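Local atomic coordinates of porin (Rhodobacter blasticus, PDB entry 3PRN), a protein that forms trimeric outer-membrane channels through which small hydrophilic solutes, up to about 0.6 kDa, diffuse passively. Residues D90-T95 and A167-N172. The protein carries 1 engineered substitution. Sequence-based numbering, arbitrary orientation.
Sequences DSVALT and AADWSN
The buried carboxylate of Asp169, on the inner wall of the barrel, takes a hydrogen bond from the backbone N of Ala93 in a loop folded into the channel. Asp169 OD2 accepts this bond from Ala93 N at 3.0 Å. The bond is fairly straight, with an N-H...O angle of 157°. The N-H comes from above the carboxylate, 41° out of its plane. Asp169 CG sits between its own backbone N and carbonyl carbon (chi1 53°), and this turn of the side chain brings OD2 to Ala93 N. The methyl of Ala93 lies beside the same group, with CB 3.4 Å from Asp169 OD2 and 3.9 Å from Asp169 CB. OD2 is also hydrogen-bonded to Tyr145 OH. OD1 is held by Asn143 ND2. Both of these partners belong to the adjacent strand 142-150.

Val92 packs next to the polar link. It is the first residue to leave the short helix 88-91. Its CG1 branch approaches Ala168 O at 3.7 Å. Phe195 and Ala180, on further strands of the wall, also touch the Val92 side chain. Strand 163-171 alternates as a barrel strand should: Ala167 and Asp169 turn to the loop, Ala168 and Trp170 the other way. The loop joins strands 78-83 and 131-138, which places it as the long constriction loop known from trimeric porins.

An alanine in place of Asp169 would probably leave Ala93 N, Tyr145 OH and Asn143 ND2 without their carboxylate partner and open a gap between the loop and the strand. Three bonds to one carboxylate are consistent with an ionised Asp169. The carboxylate therefore links the main-chain N-H of Ala93, near the start of the constriction loop, to strand 163-171 and, through Asn143 and Tyr145, to strand 142-150.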
loop_
_atom_site.group_PDB
_atom_site.type_symbol
_atom_site.label_atom_id
_atom_site.label_comp_id
_atom_site.label_asym_id
_atom_site.label_seq_id
_atom_site.Cartn_x
_atom_site.Cartn_y
_atom_site.Cartn_z
ATOM N N ASP A 90 22.441 14.854 2.079
ATOM C CA ASP A 90 21.040 15.176 2.323
ATOM C C ASP A 90 20.753 15.197 3.811
ATOM O O ASP A 90 19.738 15.793 4.170
ATOM C CB ASP A 90 20.141 14.159 1.592
ATOM C CG ASP A 90 18.644 14.539 1.559
ATOM O OD1 ASP A 90 18.277 15.587 1.051
ATOM O OD2 ASP A 90 17.803 13.748 2.046
ATOM N N SER A 91 21.581 14.577 4.661
ATOM C CA SER A 91 21.204 14.553 6.075
ATOM C C SER A 91 21.880 15.567 6.985
ATOM O O SER A 91 21.372 15.769 8.080
ATOM C CB SER A 91 21.581 13.144 6.625
ATOM O OG SER A 91 20.850 12.173 5.866
ATOM N N VAL A 92 22.981 16.199 6.597
ATOM C CA VAL A 92 23.655 17.155 7.435
ATOM C C VAL A 92 22.720 18.303 7.826
ATOM O O VAL A 92 21.771 18.631 7.102
ATOM C CB VAL A 92 24.773 18.013 6.779
ATOM C CG1 VAL A 92 26.182 17.548 7.153
ATOM C CG2 VAL A 92 24.720 17.996 5.250
ATOM N N ALA A 93 23.028 18.922 8.949
ATOM C CA ALA A 93 22.267 20.084 9.428
ATOM C C ALA A 93 22.625 21.328 8.548
ATOM O O ALA A 93 23.608 21.322 7.808
ATOM C CB ALA A 93 22.620 20.382 10.887
ATOM N N LEU A 94 21.738 22.319 8.649
ATOM C CA LEU A 94 21.865 23.631 8.099
ATOM C C LEU A 94 21.602 23.757 6.608
ATOM O O LEU A 94 21.110 24.826 6.180
ATOM C CB LEU A 94 23.268 24.229 8.420
ATOM C CG LEU A 94 23.654 24.297 9.923
ATOM C CD1 LEU A 94 25.051 24.927 10.060
ATOM C CD2 LEU A 94 22.609 25.066 10.727
ATOM N N THR A 95 21.901 22.745 5.836
ATOM C CA THR A 95 21.879 22.854 4.363
ATOM C C THR A 95 20.505 23.183 3.827
ATOM O O THR A 95 20.396 23.761 2.724
ATOM C CB THR A 95 22.551 21.611 3.781
ATOM O OG1 THR A 95 22.851 21.742 2.377
ATOM C CG2 THR A 95 21.593 20.391 3.880
ATOM N N ALA A 167 29.903 13.669 5.867
ATOM C CA ALA A 167 29.451 14.908 6.445
ATOM C C ALA A 167 29.539 14.919 7.966
ATOM O O ALA A 167 29.511 13.910 8.642
ATOM C CB ALA A 167 27.990 15.230 6.017
ATOM N N ALA A 168 29.574 16.136 8.499
ATOM C CA ALA A 168 29.542 16.357 9.931
ATOM C C ALA A 168 28.927 17.692 10.269
ATOM O O ALA A 168 28.881 18.653 9.477
ATOM C CB ALA A 168 30.974 16.239 10.511
ATOM N N ASP A 169 28.282 17.757 11.420
ATOM C CA ASP A 169 27.775 18.989 11.952
ATOM C C ASP A 169 28.032 19.009 13.478
ATOM O O ASP A 169 28.302 18.013 14.172
ATOM C CB ASP A 169 26.348 19.337 11.622
ATOM C CG ASP A 169 25.350 18.239 11.958
ATOM O OD1 ASP A 169 25.199 17.929 13.159
ATOM O OD2 ASP A 169 24.738 17.673 11.029
ATOM N N TRP A 170 27.960 20.239 13.973
ATOM C CA TRP A 170 28.319 20.499 15.362
ATOM C C TRP A 170 27.573 21.742 15.795
ATOM O O TRP A 170 27.441 22.724 15.069
ATOM C CB TRP A 170 29.859 20.703 15.481
ATOM C CG TRP A 170 30.150 21.159 16.901
ATOM C CD1 TRP A 170 30.316 20.351 17.997
ATOM C CD2 TRP A 170 30.222 22.508 17.362
ATOM N NE1 TRP A 170 30.470 21.134 19.111
ATOM C CE2 TRP A 170 30.418 22.458 18.751
ATOM C CE3 TRP A 170 30.122 23.755 16.736
ATOM C CZ2 TRP A 170 30.537 23.607 19.537
ATOM C CZ3 TRP A 170 30.238 24.901 17.505
ATOM C CH2 TRP A 170 30.450 24.815 18.895
ATOM N N SER A 171 27.092 21.647 17.030
ATOM C CA SER A 171 26.336 22.793 17.522
ATOM C C SER A 171 26.479 22.960 19.024
ATOM O O SER A 171 26.777 21.992 19.756
ATOM C CB SER A 171 24.892 22.511 17.072
ATOM O OG SER A 171 24.078 23.578 17.468
ATOM N N ASN A 172 26.306 24.188 19.504
ATOM C CA ASN A 172 26.119 24.432 20.935
ATOM C C ASN A 172 24.827 25.227 21.062
ATOM O O ASN A 172 23.901 25.113 20.233
ATOM C CB ASN A 172 27.334 25.048 21.581
ATOM C CG ASN A 172 27.633 26.430 21.039
ATOM O OD1 ASN A 172 26.728 27.113 20.551
ATOM N ND2 ASN A 172 28.887 26.836 21.120
#